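Local coordinates for putative lipoprotein (Bacteroides fragilis, PDB 3QNK) that probably binds glycans or similar nutrients at the outer membrane as a SusD-like lipoprotein that works with a transporter, although its own ligand is not known, at residues 62-67 and 492-497; 108-113 and 165-170; 258-263 and 345-350; 316-321 and 420-425. All coordinates share one frame; numbering follows the deposited sequence.

Contact 1: 62-67 and 492-497; sequences NYDMVS and NDRLYL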
loop_
_atom_site.group_PDB
_atom_site.type_symbol
_atom_site.label_atom_id
_atom_site.label_comp_id
_atom_site.label_asym_id
_atom_site.label_seq_id
_atom_site.Cartn_x
_atom_site.Cartn_y
_atom_site.Cartn_z
ATOM N N ASN B 62 -2.410 19.838 10.878
ATOM C CA ASN B 62 -2.003 20.881 11.804
ATOM C C ASN B 62 -2.379 22.305 11.345
ATOM O O ASN B 62 -2.414 23.209 12.166
ATOM C CB ASN B 62 -0.509 20.779 12.036
ATOM C CG ASN B 62 -0.118 19.596 12.887
ATOM O OD1 ASN B 62 -0.851 19.161 13.757
ATOM N ND2 ASN B 62 1.081 19.097 12.705
ATOM N N TYR B 63 -2.698 22.491 10.068
ATOM C CA TYR B 63 -3.059 23.806 9.525
ATOM C C TYR B 63 -4.441 23.749 8.833
ATOM O O TYR B 63 -4.764 24.648 8.085
ATOM C CB TYR B 63 -1.961 24.304 8.551
ATOM C CG TYR B 63 -0.551 24.029 9.031
ATOM C CD1 TYR B 63 0.046 24.826 10.015
ATOM C CD2 TYR B 63 0.147 22.895 8.600
ATOM C CE1 TYR B 63 1.335 24.543 10.500
ATOM C CE2 TYR B 63 1.418 22.582 9.111
ATOM C CZ TYR B 63 2.014 23.424 10.035
ATOM O OH TYR B 63 3.266 23.125 10.479
ATOM N N ASP B 64 -5.256 22.714 9.113
ATOM C CA ASP B 64 -6.581 22.468 8.540
ATOM C C ASP B 64 -6.471 22.531 6.995
ATOM O O ASP B 64 -7.202 23.266 6.330
ATOM C CB ASP B 64 -7.654 23.440 9.104
ATOM C CG ASP B 64 -9.069 23.174 8.592
ATOM O OD1 ASP B 64 -9.423 21.982 8.411
ATOM O OD2 ASP B 64 -9.813 24.157 8.349
HETATM N N MSE B 65 -5.494 21.794 6.438
HETATM C CA MSE B 65 -5.257 21.866 4.997
HETATM C C MSE B 65 -5.429 20.547 4.310
HETATM O O MSE B 65 -5.237 20.482 3.095
HETATM C CB MSE B 65 -3.909 22.495 4.700
HETATM C CG MSE B 65 -4.044 24.001 4.692
HETATM SE SE MSE B 65 -2.522 25.144 4.600
HETATM C CE MSE B 65 -0.989 23.786 4.540
ATOM N N VAL B 66 -5.926 19.523 5.052
ATOM C CA VAL B 66 -6.297 18.216 4.496
ATOM C C VAL B 66 -7.594 18.396 3.652
ATOM O O VAL B 66 -8.347 19.365 3.860
ATOM C CB VAL B 66 -6.500 17.140 5.595
ATOM C CG1 VAL B 66 -5.175 16.786 6.266
ATOM C CG2 VAL B 66 -7.545 17.577 6.607
ATOM N N SER B 67 -7.862 17.454 2.729
ATOM C CA SER B 67 -9.053 17.445 1.881
ATOM C C SER B 67 -9.345 16.005 1.547
ATOM O O SER B 67 -8.567 15.150 1.941
ATOM C CB SER B 67 -8.823 18.287 0.622
ATOM O OG SER B 67 -7.841 17.800 -0.288
ATOM N N ASN B 492 -10.341 23.594 12.923
ATOM C CA ASN B 492 -11.690 23.580 12.362
ATOM C C ASN B 492 -12.377 22.314 12.879
ATOM O O ASN B 492 -11.758 21.252 12.879
ATOM C CB ASN B 492 -11.723 23.659 10.861
ATOM C CG ASN B 492 -13.130 23.807 10.356
ATOM O OD1 ASN B 492 -13.878 22.837 10.262
ATOM N ND2 ASN B 492 -13.561 25.040 10.119
ATOM N N ASP B 493 -13.640 22.428 13.311
ATOM C CA ASP B 493 -14.361 21.304 13.897
ATOM C C ASP B 493 -14.480 20.079 12.968
ATOM O O ASP B 493 -14.637 18.977 13.489
ATOM C CB ASP B 493 -15.717 21.761 14.403
ATOM C CG ASP B 493 -15.651 22.617 15.670
ATOM O OD1 ASP B 493 -14.586 22.603 16.362
ATOM O OD2 ASP B 493 -16.680 23.221 16.026
ATOM N N ARG B 494 -14.279 20.227 11.637
ATOM C CA ARG B 494 -14.319 19.086 10.711
ATOM C C ARG B 494 -13.190 18.105 11.008
ATOM O O ARG B 494 -13.313 16.926 10.659
ATOM C CB ARG B 494 -14.246 19.545 9.231
ATOM C CG ARG B 494 -12.895 20.129 8.820
ATOM C CD ARG B 494 -12.873 20.553 7.394
ATOM N NE ARG B 494 -11.527 20.967 7.038
ATOM C CZ ARG B 494 -11.073 21.081 5.796
ATOM N NH1 ARG B 494 -11.849 20.772 4.765
ATOM N NH2 ARG B 494 -9.829 21.476 5.577
ATOM N N LEU B 495 -12.093 18.592 11.646
ATOM C CA LEU B 495 -10.904 17.823 12.037
ATOM C C LEU B 495 -11.191 16.835 13.175
ATOM O O LEU B 495 -10.292 16.079 13.578
ATOM C CB LEU B 495 -9.750 18.751 12.417
ATOM C CG LEU B 495 -9.192 19.698 11.334
ATOM C CD1 LEU B 495 -8.153 20.598 11.933
ATOM C CD2 LEU B 495 -8.577 18.931 10.130
ATOM N N TYR B 496 -12.464 16.792 13.670
ATOM C CA TYR B 496 -12.880 15.816 14.708
ATOM C C TYR B 496 -13.097 14.441 14.056
ATOM O O TYR B 496 -13.237 13.432 14.763
ATOM C CB TYR B 496 -14.096 16.281 15.505
ATOM C CG TYR B 496 -13.759 17.300 16.575
ATOM C CD1 TYR B 496 -12.698 17.099 17.455
ATOM C CD2 TYR B 496 -14.515 18.458 16.724
ATOM C CE1 TYR B 496 -12.372 18.046 18.423
ATOM C CE2 TYR B 496 -14.178 19.429 17.676
ATOM C CZ TYR B 496 -13.124 19.206 18.539
ATOM O OH TYR B 496 -12.820 20.159 19.478
ATOM N N LEU B 497 -13.024 14.396 12.691
ATOM C CA LEU B 497 -13.082 13.170 11.890
ATOM C C LEU B 497 -12.105 13.252 10.733
ATOM O O LEU B 497 -11.886 14.340 10.200
ATOM C CB LEU B 497 -14.505 12.907 11.370
ATOM C CG LEU B 497 -15.528 12.342 12.374
ATOM C CD1 LEU B 497 -16.843 12.072 11.685
ATOM C CD2 LEU B 497 -15.010 11.027 13.040
#

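Contact 2: 108-113 and 165-170; sequences TGEVHF and EMLPAS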
loop_
_atom_site.group_PDB
_atom_site.type_symbol
_atom_site.label_atom_id
_atom_site.label_comp_id
_atom_site.label_asym_id
_atom_site.label_seq_id
_atom_site.Cartn_x
_atom_site.Cartn_y
_atom_site.Cartn_z
ATOM N N THR B 108 -10.461 -18.752 17.513
ATOM C CA THR B 108 -11.576 -17.907 17.048
ATOM C C THR B 108 -11.647 -16.628 17.905
ATOM O O THR B 108 -11.847 -15.552 17.357
ATOM C CB THR B 108 -12.891 -18.687 17.039
ATOM O OG1 THR B 108 -12.693 -19.890 16.300
ATOM C CG2 THR B 108 -14.031 -17.910 16.408
ATOM N N GLY B 109 -11.427 -16.761 19.213
ATOM C CA GLY B 109 -11.406 -15.652 20.155
ATOM C C GLY B 109 -10.334 -14.642 19.812
ATOM O O GLY B 109 -10.593 -13.443 19.844
ATOM N N GLU B 110 -9.149 -15.122 19.402
ATOM C CA GLU B 110 -8.009 -14.293 19.012
ATOM C C GLU B 110 -8.340 -13.495 17.761
ATOM O O GLU B 110 -8.015 -12.311 17.701
ATOM C CB GLU B 110 -6.743 -15.139 18.790
ATOM C CG GLU B 110 -6.382 -16.084 19.931
ATOM C CD GLU B 110 -4.989 -16.674 19.879
ATOM O OE1 GLU B 110 -4.023 -15.886 19.813
ATOM O OE2 GLU B 110 -4.849 -17.914 19.982
ATOM N N VAL B 111 -9.046 -14.104 16.799
ATOM C CA VAL B 111 -9.458 -13.443 15.557
ATOM C C VAL B 111 -10.557 -12.410 15.859
ATOM O O VAL B 111 -10.544 -11.335 15.239
ATOM C CB VAL B 111 -9.871 -14.460 14.469
ATOM C CG1 VAL B 111 -10.128 -13.764 13.143
ATOM C CG2 VAL B 111 -8.781 -15.518 14.289
ATOM N N HIS B 112 -11.447 -12.683 16.856
ATOM C CA HIS B 112 -12.473 -11.713 17.276
ATOM C C HIS B 112 -11.805 -10.462 17.826
ATOM O O HIS B 112 -12.216 -9.345 17.484
ATOM C CB HIS B 112 -13.432 -12.286 18.328
ATOM C CG HIS B 112 -14.533 -13.104 17.736
ATOM N ND1 HIS B 112 -15.553 -12.516 16.993
ATOM C CD2 HIS B 112 -14.716 -14.448 17.752
ATOM C CE1 HIS B 112 -16.317 -13.520 16.586
ATOM N NE2 HIS B 112 -15.854 -14.701 17.020
ATOM N N PHE B 113 -10.754 -10.658 18.664
ATOM C CA PHE B 113 -9.977 -9.584 19.277
ATOM C C PHE B 113 -9.290 -8.766 18.202
ATOM O O PHE B 113 -9.320 -7.540 18.272
ATOM C CB PHE B 113 -8.940 -10.152 20.280
ATOM C CG PHE B 113 -7.994 -9.114 20.841
ATOM C CD1 PHE B 113 -8.400 -8.258 21.861
ATOM C CD2 PHE B 113 -6.722 -8.948 20.304
ATOM C CE1 PHE B 113 -7.544 -7.280 22.354
ATOM C CE2 PHE B 113 -5.852 -7.980 20.811
ATOM C CZ PHE B 113 -6.275 -7.143 21.825
ATOM N N GLU B 165 -15.255 -14.036 26.255
ATOM C CA GLU B 165 -15.886 -15.333 26.504
ATOM C C GLU B 165 -15.013 -16.502 26.040
ATOM O O GLU B 165 -15.073 -17.569 26.655
ATOM C CB GLU B 165 -17.246 -15.424 25.799
ATOM C CG GLU B 165 -18.291 -14.439 26.308
ATOM C CD GLU B 165 -19.582 -14.282 25.517
ATOM O OE1 GLU B 165 -19.660 -14.775 24.368
ATOM O OE2 GLU B 165 -20.517 -13.647 26.057
HETATM N N MSE B 166 -14.200 -16.316 24.964
HETATM C CA MSE B 166 -13.415 -17.400 24.340
HETATM C C MSE B 166 -11.913 -17.421 24.621
HETATM O O MSE B 166 -11.275 -18.444 24.364
HETATM C CB MSE B 166 -13.603 -17.354 22.829
HETATM C CG MSE B 166 -15.052 -17.490 22.429
HETATM SE SE MSE B 166 -15.292 -17.115 20.580
HETATM C CE MSE B 166 -15.164 -18.916 19.943
ATOM N N LEU B 167 -11.340 -16.322 25.100
ATOM C CA LEU B 167 -9.896 -16.253 25.351
ATOM C C LEU B 167 -9.492 -16.694 26.777
ATOM O O LEU B 167 -10.260 -16.490 27.731
ATOM C CB LEU B 167 -9.374 -14.833 25.110
ATOM C CG LEU B 167 -9.320 -14.364 23.663
ATOM C CD1 LEU B 167 -8.876 -12.909 23.584
ATOM C CD2 LEU B 167 -8.414 -15.229 22.845
ATOM N N PRO B 168 -8.271 -17.278 26.946
ATOM C CA PRO B 168 -7.797 -17.593 28.308
ATOM C C PRO B 168 -7.247 -16.328 29.000
ATOM O O PRO B 168 -6.913 -15.351 28.324
ATOM C CB PRO B 168 -6.687 -18.610 28.062
ATOM C CG PRO B 168 -6.138 -18.250 26.736
ATOM C CD PRO B 168 -7.235 -17.593 25.932
ATOM N N ALA B 169 -7.144 -16.348 30.332
ATOM C CA ALA B 169 -6.595 -15.221 31.081
ATOM C C ALA B 169 -5.069 -15.189 30.956
ATOM O O ALA B 169 -4.462 -14.112 31.011
ATOM C CB ALA B 169 -7.002 -15.306 32.545
ATOM N N SER B 170 -4.464 -16.363 30.753
ATOM C CA SER B 170 -3.022 -16.526 30.647
ATOM C C SER B 170 -2.647 -17.634 29.680
ATOM O O SER B 170 -3.469 -18.497 29.376
ATOM C CB SER B 170 -2.440 -16.832 32.023
ATOM O OG SER B 170 -1.026 -16.715 32.012
#

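Contact 3: 258-263 and 345-350; sequences MVTYIN and LMDTPD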
loop_
_atom_site.group_PDB
_atom_site.type_symbol
_atom_site.label_atom_id
_atom_site.label_comp_id
_atom_site.label_asym_id
_atom_site.label_seq_id
_atom_site.Cartn_x
_atom_site.Cartn_y
_atom_site.Cartn_z
HETATM N N MSE B 258 15.105 8.893 17.679
HETATM C CA MSE B 258 16.336 9.023 18.432
HETATM C C MSE B 258 16.995 10.404 18.199
HETATM O O MSE B 258 16.908 10.940 17.086
HETATM C CB MSE B 258 17.280 7.903 18.009
HETATM C CG MSE B 258 18.471 7.696 18.942
HETATM SE SE MSE B 258 19.708 6.356 18.232
HETATM C CE MSE B 258 18.415 4.960 18.085
ATOM N N VAL B 259 17.706 10.946 19.234
ATOM C CA VAL B 259 18.442 12.227 19.133
ATOM C C VAL B 259 19.399 12.118 17.954
ATOM O O VAL B 259 20.080 11.092 17.816
ATOM C CB VAL B 259 19.177 12.623 20.439
ATOM C CG1 VAL B 259 19.736 14.039 20.348
ATOM C CG2 VAL B 259 18.262 12.497 21.656
ATOM N N THR B 260 19.428 13.141 17.077
ATOM C CA THR B 260 20.293 13.069 15.898
ATOM C C THR B 260 21.765 13.361 16.209
ATOM O O THR B 260 22.616 12.507 15.966
ATOM C CB THR B 260 19.777 13.959 14.786
ATOM O OG1 THR B 260 18.439 13.560 14.529
ATOM C CG2 THR B 260 20.581 13.805 13.508
ATOM N N TYR B 261 22.058 14.530 16.775
ATOM C CA TYR B 261 23.438 14.964 16.993
ATOM C C TYR B 261 23.959 14.625 18.363
ATOM O O TYR B 261 24.023 15.441 19.282
ATOM C CB TYR B 261 23.568 16.454 16.664
ATOM C CG TYR B 261 23.136 16.696 15.240
ATOM C CD1 TYR B 261 23.959 16.338 14.174
ATOM C CD2 TYR B 261 21.853 17.153 14.950
ATOM C CE1 TYR B 261 23.552 16.513 12.859
ATOM C CE2 TYR B 261 21.427 17.322 13.635
ATOM C CZ TYR B 261 22.283 17.006 12.590
ATOM O OH TYR B 261 21.886 17.185 11.288
ATOM N N ILE B 262 24.407 13.381 18.430
ATOM C CA ILE B 262 24.969 12.646 19.561
ATOM C C ILE B 262 26.309 12.093 19.010
ATOM O O ILE B 262 26.933 11.208 19.592
ATOM C CB ILE B 262 23.807 11.625 19.920
ATOM C CG1 ILE B 262 22.903 12.110 21.040
ATOM C CG2 ILE B 262 24.055 10.129 19.966
ATOM C CD1 ILE B 262 23.568 12.933 22.209
ATOM N N ASN B 263 26.775 12.721 17.895
ATOM C CA ASN B 263 27.944 12.377 17.087
ATOM C C ASN B 263 29.289 12.912 17.621
ATOM O O ASN B 263 30.275 12.907 16.898
ATOM C CB ASN B 263 27.732 12.807 15.620
ATOM C CG ASN B 263 27.403 14.257 15.352
ATOM O OD1 ASN B 263 26.901 15.000 16.202
ATOM N ND2 ASN B 263 27.631 14.678 14.124
ATOM N N LEU B 345 25.305 23.454 21.189
ATOM C CA LEU B 345 26.273 23.197 20.116
ATOM C C LEU B 345 25.948 22.035 19.200
ATOM O O LEU B 345 26.331 22.083 18.036
ATOM C CB LEU B 345 27.663 22.916 20.708
ATOM C CG LEU B 345 28.326 24.051 21.497
ATOM C CD1 LEU B 345 29.537 23.557 22.250
ATOM C CD2 LEU B 345 28.701 25.208 20.611
HETATM N N MSE B 346 25.335 20.972 19.736
HETATM C CA MSE B 346 25.106 19.714 19.047
HETATM C C MSE B 346 23.728 19.621 18.365
HETATM O O MSE B 346 23.653 19.933 17.189
HETATM C CB MSE B 346 25.313 18.558 20.042
HETATM C CG MSE B 346 26.751 18.443 20.582
HETATM SE SE MSE B 346 28.030 17.851 19.241
HETATM C CE MSE B 346 27.398 16.061 19.071
ATOM N N ASP B 347 22.663 19.132 19.064
ATOM C CA ASP B 347 21.315 18.937 18.509
ATOM C C ASP B 347 20.517 20.218 18.591
ATOM O O ASP B 347 19.782 20.476 19.556
ATOM C CB ASP B 347 20.580 17.801 19.209
ATOM C CG ASP B 347 19.522 17.188 18.332
ATOM O OD1 ASP B 347 19.877 16.354 17.477
ATOM O OD2 ASP B 347 18.339 17.543 18.498
ATOM N N THR B 348 20.622 20.973 17.518
ATOM C CA THR B 348 20.123 22.311 17.298
ATOM C C THR B 348 18.995 22.335 16.259
ATOM O O THR B 348 19.054 21.566 15.293
ATOM C CB THR B 348 21.372 23.081 16.897
ATOM O OG1 THR B 348 21.979 23.549 18.098
ATOM C CG2 THR B 348 21.139 24.183 15.932
ATOM N N PRO B 349 17.979 23.226 16.407
ATOM C CA PRO B 349 16.896 23.286 15.395
ATOM C C PRO B 349 17.373 23.639 13.968
ATOM O O PRO B 349 16.738 23.258 12.975
ATOM C CB PRO B 349 15.979 24.390 15.921
ATOM C CG PRO B 349 16.325 24.554 17.346
ATOM C CD PRO B 349 17.774 24.234 17.471
ATOM N N ASP B 350 18.495 24.372 13.881
ATOM C CA ASP B 350 19.124 24.842 12.650
ATOM C C ASP B 350 19.724 23.685 11.854
ATOM O O ASP B 350 19.906 23.803 10.646
ATOM C CB ASP B 350 20.198 25.877 12.980
ATOM C CG ASP B 350 19.725 26.893 14.009
ATOM O OD1 ASP B 350 18.600 27.445 13.834
ATOM O OD2 ASP B 350 20.447 27.100 15.024
#

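Contact 4: 316-321 and 420-425; sequences EPRFYA and QRVGLP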
loop_
_atom_site.group_PDB
_atom_site.type_symbol
_atom_site.label_atom_id
_atom_site.label_comp_id
_atom_site.label_asym_id
_atom_site.label_seq_id
_atom_site.Cartn_x
_atom_site.Cartn_y
_atom_site.Cartn_z
ATOM N N GLU B 316 8.543 15.486 38.710
ATOM C CA GLU B 316 8.055 14.148 39.075
ATOM C C GLU B 316 8.711 13.063 38.140
ATOM O O GLU B 316 9.117 13.415 37.026
ATOM C CB GLU B 316 6.526 14.105 39.017
ATOM C CG GLU B 316 5.954 14.356 37.633
ATOM C CD GLU B 316 5.163 13.206 37.032
ATOM O OE1 GLU B 316 5.543 12.025 37.228
ATOM O OE2 GLU B 316 4.164 13.502 36.337
ATOM N N PRO B 317 8.861 11.770 38.564
ATOM C CA PRO B 317 9.603 10.788 37.739
ATOM C C PRO B 317 9.232 10.681 36.250
ATOM O O PRO B 317 10.137 10.460 35.443
ATOM C CB PRO B 317 9.321 9.463 38.455
ATOM C CG PRO B 317 9.194 9.838 39.883
ATOM C CD PRO B 317 8.486 11.170 39.870
ATOM N N ARG B 318 7.939 10.851 35.870
ATOM C CA ARG B 318 7.494 10.699 34.470
ATOM C C ARG B 318 8.114 11.753 33.573
ATOM O O ARG B 318 8.224 11.528 32.367
ATOM C CB ARG B 318 5.968 10.708 34.339
ATOM C CG ARG B 318 5.292 9.495 34.975
ATOM C CD ARG B 318 3.780 9.582 34.980
ATOM N NE ARG B 318 3.287 10.709 35.767
ATOM C CZ ARG B 318 2.005 10.937 36.032
ATOM N NH1 ARG B 318 1.074 10.109 35.597
ATOM N NH2 ARG B 318 1.647 11.991 36.741
ATOM N N PHE B 319 8.563 12.882 34.150
ATOM C CA PHE B 319 9.216 13.924 33.375
ATOM C C PHE B 319 10.540 13.389 32.805
ATOM O O PHE B 319 10.728 13.422 31.592
ATOM C CB PHE B 319 9.437 15.191 34.201
ATOM C CG PHE B 319 10.299 16.206 33.495
ATOM C CD1 PHE B 319 9.763 17.034 32.507
ATOM C CD2 PHE B 319 11.660 16.310 33.780
ATOM C CE1 PHE B 319 10.559 17.962 31.849
ATOM C CE2 PHE B 319 12.460 17.237 33.105
ATOM C CZ PHE B 319 11.899 18.066 32.157
ATOM N N TYR B 320 11.427 12.869 33.678
ATOM C CA TYR B 320 12.751 12.328 33.323
ATOM C C TYR B 320 12.624 11.013 32.570
ATOM O O TYR B 320 13.536 10.639 31.842
ATOM C CB TYR B 320 13.639 12.160 34.585
ATOM C CG TYR B 320 13.771 13.451 35.368
ATOM C CD1 TYR B 320 14.564 14.498 34.900
ATOM C CD2 TYR B 320 12.990 13.685 36.500
ATOM C CE1 TYR B 320 14.637 15.711 35.584
ATOM C CE2 TYR B 320 13.058 14.895 37.194
ATOM C CZ TYR B 320 13.878 15.901 36.736
ATOM O OH TYR B 320 13.859 17.098 37.416
ATOM N N ALA B 321 11.472 10.356 32.700
ATOM C CA ALA B 321 11.157 9.105 32.029
ATOM C C ALA B 321 10.737 9.336 30.592
ATOM O O ALA B 321 10.946 8.457 29.760
ATOM C CB ALA B 321 10.044 8.382 32.771
ATOM N N GLN B 420 0.049 7.787 42.920
ATOM C CA GLN B 420 0.763 7.071 43.976
ATOM C C GLN B 420 1.951 6.310 43.408
ATOM O O GLN B 420 2.993 6.283 44.052
ATOM C CB GLN B 420 -0.152 6.090 44.747
ATOM C CG GLN B 420 -1.020 6.733 45.837
ATOM C CD GLN B 420 -2.142 5.814 46.339
ATOM O OE1 GLN B 420 -3.340 6.217 46.444
ATOM N NE2 GLN B 420 -1.764 4.561 46.691
ATOM N N ARG B 421 1.826 5.769 42.168
ATOM C CA ARG B 421 2.906 4.938 41.666
ATOM C C ARG B 421 4.130 5.728 41.199
ATOM O O ARG B 421 5.158 5.096 40.955
ATOM C CB ARG B 421 2.456 3.865 40.649
ATOM C CG ARG B 421 2.438 4.277 39.259
ATOM C CD ARG B 421 3.612 3.883 38.395
ATOM N NE ARG B 421 3.070 3.979 37.047
ATOM C CZ ARG B 421 2.869 2.928 36.274
ATOM N NH1 ARG B 421 3.365 1.742 36.614
ATOM N NH2 ARG B 421 2.224 3.059 35.127
ATOM N N VAL B 422 4.060 7.080 41.173
ATOM C CA VAL B 422 5.189 7.958 40.815
ATOM C C VAL B 422 5.518 8.928 41.980
ATOM O O VAL B 422 6.138 9.988 41.772
ATOM C CB VAL B 422 4.970 8.699 39.473
ATOM C CG1 VAL B 422 5.002 7.707 38.311
ATOM C CG2 VAL B 422 3.684 9.527 39.474
ATOM N N GLY B 423 5.073 8.569 43.182
ATOM C CA GLY B 423 5.298 9.353 44.393
ATOM C C GLY B 423 4.607 10.700 44.476
ATOM O O GLY B 423 5.025 11.566 45.257
ATOM N N LEU B 424 3.558 10.899 43.667
ATOM C CA LEU B 424 2.789 12.157 43.648
ATOM C C LEU B 424 1.697 12.137 44.720
ATOM O O LEU B 424 1.035 11.117 44.892
ATOM C CB LEU B 424 2.182 12.463 42.259
ATOM C CG LEU B 424 3.140 13.041 41.209
ATOM C CD1 LEU B 424 2.460 13.168 39.871
ATOM C CD2 LEU B 424 3.677 14.416 41.634
ATOM N N PRO B 425 1.507 13.239 45.474
ATOM C CA PRO B 425 0.460 13.245 46.501
ATOM C C PRO B 425 -0.949 13.125 45.885
ATOM O O PRO B 425 -1.168 13.479 44.741
ATOM C CB PRO B 425 0.680 14.584 47.212
ATOM C CG PRO B 425 1.318 15.439 46.223
ATOM C CD PRO B 425 2.190 14.545 45.405
#

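Contact 1: 62-67 and 492-497
Asp64 and Arg494 form a salt bridge between two loops. The carboxylate and guanidinium planes stand almost perpendicular, 88° apart. Arg494 can be followed outward. Its CB starts toward the 62-67 loop, and CG sits between the backbone N and the carbonyl carbon (chi1 69°). The chain then runs extended from CG to NE; CG and CD lie near Asp64 OD1. Arg494 NE donates to Asp64 OD1 at 2.7 Å, on the syn lone pair. Arg494 NH2 donates to the same Asp64 OD1 at 2.9 Å, from above the carboxylate plane. The grip is therefore side-on, with two nitrogens on one oxygen. Arg494 NH2 also makes a weak hydrogen bond to the backbone O of Asp64 at 3.3 Å. NH1 turns to a different partner, the backbone O of Gly516 near the C terminus. The other oxygen, Asp64 OD2, lies next to Asn492 CB. Beside the salt bridge, Leu495 CD2 packs on Val66 CG2 at 3.9 Å and also borders Asp64 OD1. The charged pair thus has an apolar flank. Asn492 OD1 accepts from Arg494 N at 3.0 Å and forms an Asx turn at the start of 3-10 segment 493-496. The contact therefore ties an Asx turn and its 3-10 segment, by a salt bridge, to the loop between helices 55-58 and 76-93.

Contact 2: 108-113 and 165-170
Met166 (selenomethionine) has CG anti to its carbonyl carbon (chi1 -58°) and a bend at chi3 (94°), which bring SE and CE over the helix turn at Thr108 and Gly109. Leu167 has a similar first torsion (chi1 -71°), and Leu167 CD2 comes against the Gly109-Glu110 peptide. The contact joins two helices of the alpha-helical part of this SusD-family fold. Helix 149-166 ends against the first half of helix 101-126, and Leu167 is the first residue to leave helical geometry. The close approach centres on Gly109, where Gly109 CA packs against Met166 CB at 3.9 Å. Gly109 CA and Met166 CA are 5.0 Å apart. Met166 CE touches Thr108 CB at 3.7 Å. The Thr108 hydroxyl is used within its own helix, by Lys104 O. The selenium of Met166 meets the His112 ring obliquely, 4.8 Å from the ring centroid, with CD2 as the nearest ring atom. Asp159 of helix 149-166 holds His112 ND1, a polar tie between the same two helices. Leu167 CD1 lies 4.3 Å from Phe113 CB. On the other flank Leu167 crosses the Glu110 chain at about a right angle, with Leu167 CD2 3.7 Å from Glu110 CG.

Contact 3: 258-263 and 345-350
Tyr261 and Asp347 bring two irregular loops together, and one carboxylate oxygen takes the hydrogen bonds across the contact. Asp347 has CG anti to its backbone N (chi1 -155°). This turn carries OD1 across to the 258-263 backbone. There Asp347 OD1 accepts from Tyr261 N at 2.9 Å. The bond is nearly straight (175°) and uses the anti lone pair. A weak bond from Thr260 N, 3.3 Å from Asp347 OD1, adds a second hold on that oxygen. The other oxygen, OD2, is bound by Arg343 and by the backbone N of Ser355, so both ends of the carboxylate are fixed. The nearby arginine probably favours the charged form. Val259 CG1 lies against the carboxylate, 3.7 Å from Asp347 OD1.

The Tyr261 and Asp347 side chains cross at about a right angle, with ring and carboxylate planes 43° apart. Tyr261 CD2 comes 3.3 Å from Asp347 OD1, while Tyr261 CB packs against the Met346 carbonyl group. Thr260 CG2 sits over one ring face, toward its rim. The ring hydroxyl bonds to Gly352 O.

Met346 (selenomethionine) is bent at both chi2 and chi3. The folded chain brings its CE back beside Tyr261 O and near Asn263 OD1. Lys351 bonds to Met346 O and also makes a cation-pi contact with Tyr261. The contact joins the loop after helix 253-257 to the loop between strands 339-340 and 360-361, at an inverse gamma turn centred on Tyr261, whose backbone NH is bound by Asp347.

Contact 4: 316-321 and 420-425
A capped helix start meets the turn that ends another helix. Glu316 is the N-cap of helix 317-322, and Val422 and Leu424 belong to the exit from helix 408-420. Val422 CG1 lies 3.8 Å from Arg318 CG. Its other methyl, CG2, sits over one face of the Arg318 guanidinium, toward the rim. Leu424 CD1 lies beside NH2 of Arg318, and Leu424 CD2 packs on Glu316 CB at 3.9 Å. Pro317 CD lies next to the Val422 carbonyl oxygen.

The polar group that these methyls pack on is held within its own segment. Glu316 turns back with CG between the backbone N and the carbonyl carbon (chi1 63°). Glu316 OE1 accepts the capping bond from Arg318 N at 3.0 Å. The Arg318 guanidinium grips the same carboxylate side-on, NE to OE1 and NH2 to OE2. Glu446 and Glu442 of helix 432-446 add salt bridges to the arginine, which should help keep this buried charge stable. Gly423, with positive phi, is the C-prime residue of the Schellman motif that ends helix 408-420. The contact sets an N-capped helix start against this Schellman helix end.

From the N terminus, the chain passes 62-67, the first half of contact 1, whose partner 492-497 comes only near the C terminus. Contact 1 thus closes a loop that holds the other three contacts. Contact 2 closes first, over a short span, pairing neighbouring helices 101-126 and 149-166. Contacts 3 and 4 follow and cross: 258-263, 316-321, 345-350 and 420-425 alternate along the chain. Contact 3 ties the loop after helix 253-257 to the one after strand 339-340, and contact 4 ties helix 317-322 to the exit of helix 408-420. Contacts 2 and 3 lie on opposite sides of the chain centre, their centres about 46 Å apart. Contact 1 joins the N-terminal and C-terminal parts of the chain.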